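Local coordinates for protein pectate lyase 47 (Bacillus sp. TS-47, PDB 1VBL) that probably cleaves pectate chains by beta-elimination, as a secreted, thermostable, calcium-binding lyase of polysaccharide lyase family 1, at residues T134-V139 against V158-I163; H199-H204 against T242-V247; L274-Y279 against H295-Y300. All coordinates share one frame; numbering follows the deposited sequence.

Interaction 1 (T134-V139 against V158-I163); sequences TSIIGV and VIIRNI
Ile160 presses its end methyl CD1 into the flank of Ile136, 3.5 Å from Ile136 CB and almost as near its CG1 and CD1. Two like turns of the side chain, chi1 -52° and chi2 -62°, fold that methyl of Ile160 back toward strand 134-138. On the reverse face the roles are exchanged: Ile137 CD1 lies along the aliphatic root of Arg161, 3.7 Å from its CB, while the guanidinium leads away to Asp203 and Glu6. Beside them Ser135 OG rests 3.6 Å from Ile159 CB and is bonded to Gly24 N. The hollow belongs to Gly138, where a side chain would run into Asn162 O and Ile163 CG1. Ile163 fills it, with CG1 3.6 Å from Gly138 CA and CD1 reaching on to Ile136 CG2. Four parallel-strand hydrogen bonds run between the faces, from Ile159 N to Thr134 O through Gly138 N to Arg161 O. Beyond them Asn162 ND2 bonds Gly138 O at 2.9 Å from above the carbonyl plane, and also reaches Gly140 O; OD1 takes Gly413 N. An alanine here would lack the amide, probably leaving Gly138 O, Gly140 O and Gly413 N without this mate. In-register strands of successive coils, followed by a turn at left-handed Asn162, are the build of the right-handed parallel beta-helix of pectate lyases.

Interaction 2 (H199-H204 against T242-V247); sequences HIWIDH and TISYNV
Ile202 O is gripped twice from the next coil, by Ser244 N at 3.0 Å and by Asn246 ND2 at 2.9 Å. The backbone donor comes nearly straight onto the carbonyl, whereas the amide stands well above its plane, though Ile202 O lies in the plane of the Asn246 amide. This asparagine, whose OD1 accepts from Asn205 N, belongs to the turn of the right-handed parallel beta-helix, where it clips this coil to the one before. Strands 200-203 and 242-244 run parallel ahead of that turn. The face bearing Trp201, Asp203, Thr242 and Ser244 is polar and closely fitted. Trp201 turns CG anti to its own N (chi1 -176°), which lays the indole beside Thr242, with CD1 3.7 Å from Thr242 CG2. Its NE1 donates to Ser244 OG at 3.0 Å, and that hydroxyl in turn donates to Asp203 OD1 at 2.7 Å on the anti lone pair, so one buried oxygen links indole and carboxylate. OD2 of Asp203 accepts from His204 ND1, in the plane of the imidazole, which fixes how that ring is turned. The opposite face of the strands carries Ile202 and Ile243, both packed on Leu232. At the turn, the His204 and Tyr245 rings are almost parallel but slid apart, and what lies over the imidazole face is Tyr245 CB, 3.5 Å from the ring centroid.

Interaction 3 (L274-Y279 against H295-Y300); sequences LHHNYY and HIYNNY
His275 and Tyr297 make the dense end of this contact: His275 CB sits over the centre of the phenol ring, 3.4 Å from its centroid, and Tyr297 OH lies over the centre of the imidazole. First torsions of 69° and 76° stand the rings side by side, slid so far that they hardly overlap. His276 joins the cluster, with Asn298 CB over its face and its ND1 bonded to His275 ND1 at 2.8 Å. Behind the rings the asparagines close the turn of the beta-helix. Asn299 ND2 bonds Leu274 O at 3.0 Å from above the carbonyl plane, while Asn299 OD1 receives both Asn277 N at 2.9 Å and Asn277 ND2 at 3.1 Å. The two amide planes are nearly parallel, 7° apart. Asn277 OD1 accepts from Asn246 N and its ND2 also reaches Ile243 O, carrying the series back to the preceding coil. Past this tight region, Tyr278 and Tyr300 meet only obliquely, unstacked, through Tyr278 CE2 and Tyr300 CD2; partly exposed Tyr278, beside helix 402-409, is the solvent side. Their hydroxyls each bond one oxygen of the Glu302 carboxylate, probably an anion. In the buried cluster, one ND1 must be bare to accept, so the two imidazoles are probably not both fully protonated; the bond of His275 NE2 to Asp12 OD1 would tend to keep a proton on that nitrogen.

Along the chain the three contacts follow in series, none nested in or crossing another. Interaction 1 closes the loop from 139 to 158, interaction 2 the longer one from 204 to 242, which carries the calcium ligands Asp229 and Asp233, and interaction 3 the short one from 279 to 295. Each joins strands of successive coils, and the pairs abut: strand 156-161 neighbours 200-208 through Val158 O and Trp201 N and the Arg161-Asp203 salt bridge, and strand 239-251 neighbours 272-280 through Asn246 O and Tyr278 N. Tyr245 stacks on His276. Interactions 1 and 3 stay apart, centres about 19 Å from each other, with interaction 2 bridging them.

Interaction 1 (T134-V139 against V158-I163)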
loop_
_atom_site.group_PDB
_atom_site.type_symbol
_atom_site.label_atom_id
_atom_site.label_comp_id
_atom_site.label_asym_id
_atom_site.label_seq_id
_atom_site.Cartn_x
_atom_site.Cartn_y
_atom_site.Cartn_z
ATOM N N THR A 134 1.345 2.577 18.965
ATOM C CA THR A 134 2.727 2.604 18.532
ATOM C C THR A 134 2.969 3.691 17.496
ATOM O O THR A 134 2.132 3.934 16.627
ATOM C CB THR A 134 3.136 1.252 17.896
ATOM O OG1 THR A 134 2.826 0.180 18.795
ATOM C CG2 THR A 134 4.634 1.237 17.586
ATOM N N SER A 135 4.112 4.352 17.613
ATOM C CA SER A 135 4.514 5.364 16.651
ATOM C C SER A 135 5.889 4.930 16.165
ATOM O O SER A 135 6.823 4.816 16.956
ATOM C CB SER A 135 4.614 6.757 17.291
ATOM O OG SER A 135 3.334 7.334 17.498
ATOM N N ILE A 136 5.997 4.644 14.873
ATOM C CA ILE A 136 7.272 4.260 14.282
ATOM C C ILE A 136 7.619 5.451 13.407
ATOM O O ILE A 136 6.931 5.740 12.419
ATOM C CB ILE A 136 7.148 2.969 13.444
ATOM C CG1 ILE A 136 6.638 1.831 14.337
ATOM C CG2 ILE A 136 8.507 2.602 12.851
ATOM C CD1 ILE A 136 6.499 0.487 13.641
ATOM N N ILE A 137 8.682 6.148 13.795
ATOM C CA ILE A 137 9.108 7.368 13.123
ATOM C C ILE A 137 10.546 7.334 12.633
ATOM O O ILE A 137 11.465 7.056 13.403
ATOM C CB ILE A 137 8.976 8.572 14.089
ATOM C CG1 ILE A 137 7.571 8.607 14.699
ATOM C CG2 ILE A 137 9.314 9.864 13.368
ATOM C CD1 ILE A 137 6.447 8.728 13.698
ATOM N N GLY A 138 10.739 7.642 11.354
ATOM C CA GLY A 138 12.077 7.650 10.800
ATOM C C GLY A 138 12.852 8.878 11.241
ATOM O O GLY A 138 12.279 9.956 11.433
ATOM N N VAL A 139 14.160 8.717 11.411
ATOM C CA VAL A 139 15.019 9.821 11.820
ATOM C C VAL A 139 15.630 10.523 10.611
ATOM O O VAL A 139 16.148 9.877 9.700
ATOM C CB VAL A 139 16.177 9.326 12.728
ATOM C CG1 VAL A 139 17.140 10.470 13.019
ATOM C CG2 VAL A 139 15.618 8.756 14.020
ATOM N N VAL A 158 -2.058 3.513 15.580
ATOM C CA VAL A 158 -0.685 3.367 15.120
ATOM C C VAL A 158 -0.309 4.479 14.148
ATOM O O VAL A 158 -1.086 4.835 13.263
ATOM C CB VAL A 158 -0.487 2.001 14.421
ATOM C CG1 VAL A 158 0.935 1.879 13.882
ATOM C CG2 VAL A 158 -0.783 0.879 15.402
ATOM N N ILE A 159 0.888 5.023 14.330
ATOM C CA ILE A 159 1.393 6.092 13.479
ATOM C C ILE A 159 2.722 5.674 12.846
ATOM O O ILE A 159 3.636 5.240 13.541
ATOM C CB ILE A 159 1.644 7.385 14.291
ATOM C CG1 ILE A 159 0.328 7.933 14.843
ATOM C CG2 ILE A 159 2.325 8.425 13.409
ATOM C CD1 ILE A 159 0.489 9.233 15.636
ATOM N N ILE A 160 2.822 5.806 11.526
ATOM C CA ILE A 160 4.052 5.468 10.810
ATOM C C ILE A 160 4.419 6.682 9.966
ATOM O O ILE A 160 3.646 7.094 9.097
ATOM C CB ILE A 160 3.857 4.269 9.866
ATOM C CG1 ILE A 160 3.240 3.090 10.626
ATOM C CG2 ILE A 160 5.204 3.885 9.240
ATOM C CD1 ILE A 160 4.086 2.564 11.762
ATOM N N ARG A 161 5.592 7.259 10.209
ATOM C CA ARG A 161 5.991 8.447 9.464
ATOM C C ARG A 161 7.481 8.562 9.170
ATOM O O ARG A 161 8.321 7.973 9.853
ATOM C CB ARG A 161 5.589 9.713 10.230
ATOM C CG ARG A 161 4.141 9.782 10.696
ATOM C CD ARG A 161 3.910 11.047 11.517
ATOM N NE ARG A 161 3.866 12.256 10.696
ATOM C CZ ARG A 161 3.914 13.495 11.182
ATOM N NH1 ARG A 161 4.023 13.695 12.492
ATOM N NH2 ARG A 161 3.827 14.538 10.364
ATOM N N ASN A 162 7.780 9.350 8.143
ATOM C CA ASN A 162 9.139 9.673 7.727
ATOM C C ASN A 162 10.082 8.525 7.384
ATOM O O ASN A 162 11.280 8.595 7.666
ATOM C CB ASN A 162 9.772 10.556 8.802
ATOM C CG ASN A 162 10.895 11.412 8.262
ATOM O OD1 ASN A 162 10.793 11.965 7.167
ATOM N ND2 ASN A 162 11.966 11.539 9.030
ATOM N N ILE A 163 9.556 7.480 6.753
ATOM C CA ILE A 163 10.390 6.347 6.380
ATOM C C ILE A 163 10.274 6.031 4.891
ATOM O O ILE A 163 9.206 6.167 4.299
ATOM C CB ILE A 163 9.996 5.086 7.186
ATOM C CG1 ILE A 163 10.297 5.306 8.671
ATOM C CG2 ILE A 163 10.735 3.866 6.654
ATOM C CD1 ILE A 163 9.701 4.245 9.576
#

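Interaction 2 (H199-H204 against T242-V247)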
loop_
_atom_site.group_PDB
_atom_site.type_symbol
_atom_site.label_atom_id
_atom_site.label_comp_id
_atom_site.label_asym_id
_atom_site.label_seq_id
_atom_site.Cartn_x
_atom_site.Cartn_y
_atom_site.Cartn_z
ATOM N N HIS A 199 -7.788 3.315 13.327
ATOM C CA HIS A 199 -7.057 4.500 13.763
ATOM C C HIS A 199 -5.575 4.385 13.448
ATOM O O HIS A 199 -4.727 4.301 14.340
ATOM C CB HIS A 199 -7.284 4.754 15.255
ATOM C CG HIS A 199 -8.676 5.199 15.571
ATOM N ND1 HIS A 199 -9.679 4.319 15.917
ATOM C CD2 HIS A 199 -9.253 6.422 15.512
ATOM C CE1 HIS A 199 -10.813 4.982 16.059
ATOM N NE2 HIS A 199 -10.583 6.260 15.817
ATOM N N ILE A 200 -5.276 4.385 12.154
ATOM C CA ILE A 200 -3.905 4.273 11.677
ATOM C C ILE A 200 -3.582 5.484 10.817
ATOM O O ILE A 200 -4.354 5.848 9.935
ATOM C CB ILE A 200 -3.715 3.012 10.808
ATOM C CG1 ILE A 200 -4.328 1.788 11.499
ATOM C CG2 ILE A 200 -2.233 2.802 10.517
ATOM C CD1 ILE A 200 -3.714 1.442 12.845
ATOM N N TRP A 201 -2.440 6.107 11.078
ATOM C CA TRP A 201 -2.015 7.267 10.309
ATOM C C TRP A 201 -0.687 6.954 9.640
ATOM O O TRP A 201 0.310 6.702 10.313
ATOM C CB TRP A 201 -1.875 8.482 11.228
ATOM C CG TRP A 201 -1.523 9.763 10.523
ATOM C CD1 TRP A 201 -1.891 10.139 9.257
ATOM C CD2 TRP A 201 -0.806 10.869 11.078
ATOM N NE1 TRP A 201 -1.448 11.414 8.996
ATOM C CE2 TRP A 201 -0.779 11.886 10.096
ATOM C CE3 TRP A 201 -0.184 11.105 12.313
ATOM C CZ2 TRP A 201 -0.154 13.121 10.311
ATOM C CZ3 TRP A 201 0.437 12.336 12.527
ATOM C CH2 TRP A 201 0.446 13.327 11.530
ATOM N N ILE A 202 -0.695 6.944 8.310
ATOM C CA ILE A 202 0.500 6.681 7.508
ATOM C C ILE A 202 0.811 8.019 6.857
ATOM O O ILE A 202 0.111 8.443 5.944
ATOM C CB ILE A 202 0.208 5.632 6.424
ATOM C CG1 ILE A 202 -0.358 4.359 7.074
ATOM C CG2 ILE A 202 1.472 5.351 5.616
ATOM C CD1 ILE A 202 0.532 3.761 8.154
ATOM N N ASP A 203 1.877 8.671 7.306
ATOM C CA ASP A 203 2.183 10.013 6.816
ATOM C C ASP A 203 3.654 10.290 6.495
ATOM O O ASP A 203 4.553 9.851 7.207
ATOM C CB ASP A 203 1.673 11.003 7.876
ATOM C CG ASP A 203 2.007 12.443 7.557
ATOM O OD1 ASP A 203 1.229 13.089 6.826
ATOM O OD2 ASP A 203 3.050 12.926 8.045
ATOM N N HIS A 204 3.883 11.039 5.419
ATOM C CA HIS A 204 5.230 11.405 4.988
ATOM C C HIS A 204 6.216 10.249 4.859
ATOM O O HIS A 204 7.338 10.313 5.360
ATOM C CB HIS A 204 5.826 12.482 5.908
ATOM C CG HIS A 204 5.352 13.870 5.596
ATOM N ND1 HIS A 204 4.265 14.446 6.218
ATOM C CD2 HIS A 204 5.812 14.790 4.715
ATOM C CE1 HIS A 204 4.077 15.662 5.734
ATOM N NE2 HIS A 204 5.003 15.895 4.820
ATOM N N THR A 242 -5.925 7.246 7.836
ATOM C CA THR A 242 -5.556 8.445 7.094
ATOM C C THR A 242 -4.188 8.215 6.458
ATOM O O THR A 242 -3.215 7.893 7.141
ATOM C CB THR A 242 -5.502 9.701 7.995
ATOM O OG1 THR A 242 -6.829 10.041 8.420
ATOM C CG2 THR A 242 -4.912 10.889 7.222
ATOM N N ILE A 243 -4.138 8.363 5.138
ATOM C CA ILE A 243 -2.921 8.184 4.347
ATOM C C ILE A 243 -2.624 9.551 3.744
ATOM O O ILE A 243 -3.303 9.990 2.810
ATOM C CB ILE A 243 -3.165 7.151 3.226
ATOM C CG1 ILE A 243 -3.537 5.801 3.849
ATOM C CG2 ILE A 243 -1.935 7.033 2.335
ATOM C CD1 ILE A 243 -3.941 4.753 2.838
ATOM N N SER A 244 -1.601 10.220 4.269
ATOM C CA SER A 244 -1.297 11.564 3.805
ATOM C C SER A 244 0.162 11.896 3.537
ATOM O O SER A 244 1.069 11.393 4.198
ATOM C CB SER A 244 -1.839 12.565 4.820
ATOM O OG SER A 244 -1.300 12.302 6.105
ATOM N N TYR A 245 0.370 12.771 2.558
ATOM C CA TYR A 245 1.702 13.229 2.200
ATOM C C TYR A 245 2.749 12.139 1.997
ATOM O O TYR A 245 3.902 12.297 2.399
ATOM C CB TYR A 245 2.185 14.218 3.257
ATOM C CG TYR A 245 1.466 15.547 3.193
ATOM C CD1 TYR A 245 1.850 16.516 2.272
ATOM C CD2 TYR A 245 0.395 15.828 4.039
ATOM C CE1 TYR A 245 1.187 17.739 2.193
ATOM C CE2 TYR A 245 -0.281 17.053 3.969
ATOM C CZ TYR A 245 0.125 18.000 3.042
ATOM O OH TYR A 245 -0.519 19.213 2.952
ATOM N N ASN A 246 2.346 11.041 1.364
ATOM C CA ASN A 246 3.263 9.941 1.080
ATOM C C ASN A 246 3.605 9.955 -0.398
ATOM O O ASN A 246 2.875 10.516 -1.216
ATOM C CB ASN A 246 2.613 8.587 1.390
ATOM C CG ASN A 246 2.260 8.429 2.846
ATOM O OD1 ASN A 246 3.138 8.261 3.698
ATOM N ND2 ASN A 246 0.967 8.486 3.148
ATOM N N VAL A 247 4.729 9.341 -0.738
ATOM C CA VAL A 247 5.127 9.223 -2.127
ATOM C C VAL A 247 5.013 7.737 -2.454
ATOM O O VAL A 247 5.480 6.898 -1.688
ATOM C CB VAL A 247 6.595 9.658 -2.361
ATOM C CG1 VAL A 247 7.034 9.244 -3.765
ATOM C CG2 VAL A 247 6.733 11.169 -2.207
#

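Interaction 3 (L274-Y279 against H295-Y300)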
loop_
_atom_site.group_PDB
_atom_site.type_symbol
_atom_site.label_atom_id
_atom_site.label_comp_id
_atom_site.label_asym_id
_atom_site.label_seq_id
_atom_site.Cartn_x
_atom_site.Cartn_y
_atom_site.Cartn_z
ATOM N N LEU A 274 -7.297 9.610 1.860
ATOM C CA LEU A 274 -5.994 9.683 1.218
ATOM C C LEU A 274 -5.867 11.076 0.633
ATOM O O LEU A 274 -6.639 11.459 -0.251
ATOM C CB LEU A 274 -5.869 8.658 0.090
ATOM C CG LEU A 274 -6.107 7.189 0.439
ATOM C CD1 LEU A 274 -7.586 6.872 0.296
ATOM C CD2 LEU A 274 -5.286 6.300 -0.498
ATOM N N HIS A 275 -4.907 11.844 1.126
ATOM C CA HIS A 275 -4.732 13.184 0.607
ATOM C C HIS A 275 -3.280 13.622 0.527
ATOM O O HIS A 275 -2.427 13.174 1.300
ATOM C CB HIS A 275 -5.577 14.183 1.421
ATOM C CG HIS A 275 -5.102 14.412 2.825
ATOM N ND1 HIS A 275 -4.108 15.316 3.136
ATOM C CD2 HIS A 275 -5.519 13.894 4.004
ATOM C CE1 HIS A 275 -3.936 15.347 4.445
ATOM N NE2 HIS A 275 -4.781 14.493 4.997
ATOM N N HIS A 276 -3.014 14.481 -0.450
ATOM C CA HIS A 276 -1.683 15.021 -0.693
ATOM C C HIS A 276 -0.602 13.978 -0.924
ATOM O O HIS A 276 0.563 14.191 -0.583
ATOM C CB HIS A 276 -1.278 15.949 0.451
ATOM C CG HIS A 276 -2.122 17.181 0.542
ATOM N ND1 HIS A 276 -3.256 17.252 1.323
ATOM C CD2 HIS A 276 -2.024 18.375 -0.087
ATOM C CE1 HIS A 276 -3.819 18.436 1.171
ATOM N NE2 HIS A 276 -3.091 19.137 0.321
ATOM N N ASN A 277 -0.988 12.851 -1.509
ATOM C CA ASN A 277 -0.021 11.808 -1.796
ATOM C C ASN A 277 0.479 12.036 -3.210
ATOM O O ASN A 277 -0.235 12.571 -4.059
ATOM C CB ASN A 277 -0.663 10.422 -1.665
ATOM C CG ASN A 277 -1.085 10.119 -0.240
ATOM O OD1 ASN A 277 -0.246 9.972 0.652
ATOM N ND2 ASN A 277 -2.390 10.036 -0.016
ATOM N N TYR A 278 1.717 11.632 -3.445
ATOM C CA TYR A 278 2.357 11.788 -4.739
ATOM C C TYR A 278 2.487 10.407 -5.383
ATOM O O TYR A 278 3.300 9.592 -4.945
ATOM C CB TYR A 278 3.738 12.410 -4.518
ATOM C CG TYR A 278 4.488 12.902 -5.741
ATOM C CD1 TYR A 278 5.686 13.599 -5.586
ATOM C CD2 TYR A 278 4.025 12.667 -7.040
ATOM C CE1 TYR A 278 6.410 14.052 -6.681
ATOM C CE2 TYR A 278 4.749 13.120 -8.156
ATOM C CZ TYR A 278 5.944 13.812 -7.959
ATOM O OH TYR A 278 6.683 14.274 -9.025
ATOM N N TYR A 279 1.663 10.138 -6.396
ATOM C CA TYR A 279 1.724 8.865 -7.110
ATOM C C TYR A 279 2.506 9.141 -8.386
ATOM O O TYR A 279 2.060 9.905 -9.243
ATOM C CB TYR A 279 0.322 8.352 -7.462
ATOM C CG TYR A 279 -0.534 8.051 -6.256
ATOM C CD1 TYR A 279 -1.308 9.048 -5.664
ATOM C CD2 TYR A 279 -0.552 6.775 -5.688
ATOM C CE1 TYR A 279 -2.079 8.787 -4.541
ATOM C CE2 TYR A 279 -1.318 6.503 -4.555
ATOM C CZ TYR A 279 -2.080 7.517 -3.989
ATOM O OH TYR A 279 -2.856 7.266 -2.881
ATOM N N HIS A 295 -12.339 8.965 1.137
ATOM C CA HIS A 295 -12.167 10.356 0.736
ATOM C C HIS A 295 -10.802 10.500 0.071
ATOM O O HIS A 295 -9.762 10.267 0.695
ATOM C CB HIS A 295 -12.246 11.267 1.965
ATOM C CG HIS A 295 -12.413 12.721 1.635
ATOM N ND1 HIS A 295 -12.221 13.719 2.565
ATOM C CD2 HIS A 295 -12.789 13.339 0.490
ATOM C CE1 HIS A 295 -12.474 14.891 2.009
ATOM N NE2 HIS A 295 -12.822 14.689 0.751
ATOM N N ILE A 296 -10.818 10.884 -1.201
ATOM C CA ILE A 296 -9.598 11.041 -1.985
ATOM C C ILE A 296 -9.485 12.490 -2.434
ATOM O O ILE A 296 -10.248 12.926 -3.295
ATOM C CB ILE A 296 -9.653 10.141 -3.239
ATOM C CG1 ILE A 296 -9.873 8.683 -2.816
ATOM C CG2 ILE A 296 -8.387 10.302 -4.064
ATOM C CD1 ILE A 296 -10.008 7.725 -3.987
ATOM N N TYR A 297 -8.543 13.239 -1.868
ATOM C CA TYR A 297 -8.414 14.632 -2.268
ATOM C C TYR A 297 -7.000 15.192 -2.288
ATOM O O TYR A 297 -6.120 14.734 -1.561
ATOM C CB TYR A 297 -9.319 15.510 -1.386
ATOM C CG TYR A 297 -8.822 15.787 0.017
ATOM C CD1 TYR A 297 -8.019 16.900 0.287
ATOM C CD2 TYR A 297 -9.185 14.962 1.085
ATOM C CE1 TYR A 297 -7.597 17.188 1.585
ATOM C CE2 TYR A 297 -8.764 15.242 2.392
ATOM C CZ TYR A 297 -7.971 16.359 2.631
ATOM O OH TYR A 297 -7.554 16.639 3.915
ATOM N N ASN A 298 -6.792 16.185 -3.147
ATOM C CA ASN A 298 -5.502 16.848 -3.272
ATOM C C ASN A 298 -4.327 15.912 -3.535
ATOM O O ASN A 298 -3.219 16.155 -3.059
ATOM C CB ASN A 298 -5.221 17.668 -2.012
ATOM C CG ASN A 298 -6.053 18.936 -1.934
ATOM O OD1 ASN A 298 -6.103 19.588 -0.892
ATOM N ND2 ASN A 298 -6.704 19.299 -3.038
ATOM N N ASN A 299 -4.562 14.837 -4.279
ATOM C CA ASN A 299 -3.477 13.920 -4.595
ATOM C C ASN A 299 -2.953 14.294 -5.970
ATOM O O ASN A 299 -3.698 14.815 -6.800
ATOM C CB ASN A 299 -3.972 12.476 -4.598
ATOM C CG ASN A 299 -4.386 12.007 -3.221
ATOM O OD1 ASN A 299 -3.545 11.816 -2.336
ATOM N ND2 ASN A 299 -5.689 11.838 -3.025
ATOM N N TYR A 300 -1.668 14.048 -6.194
ATOM C CA TYR A 300 -1.039 14.345 -7.470
ATOM C C TYR A 300 -0.576 13.029 -8.096
ATOM O O TYR A 300 0.187 12.279 -7.482
ATOM C CB TYR A 300 0.148 15.290 -7.260
ATOM C CG TYR A 300 0.917 15.602 -8.529
ATOM C CD1 TYR A 300 0.257 16.033 -9.680
ATOM C CD2 TYR A 300 2.306 15.467 -8.577
ATOM C CE1 TYR A 300 0.959 16.322 -10.854
ATOM C CE2 TYR A 300 3.020 15.751 -9.745
ATOM C CZ TYR A 300 2.343 16.175 -10.876
ATOM O OH TYR A 300 3.039 16.436 -12.033
#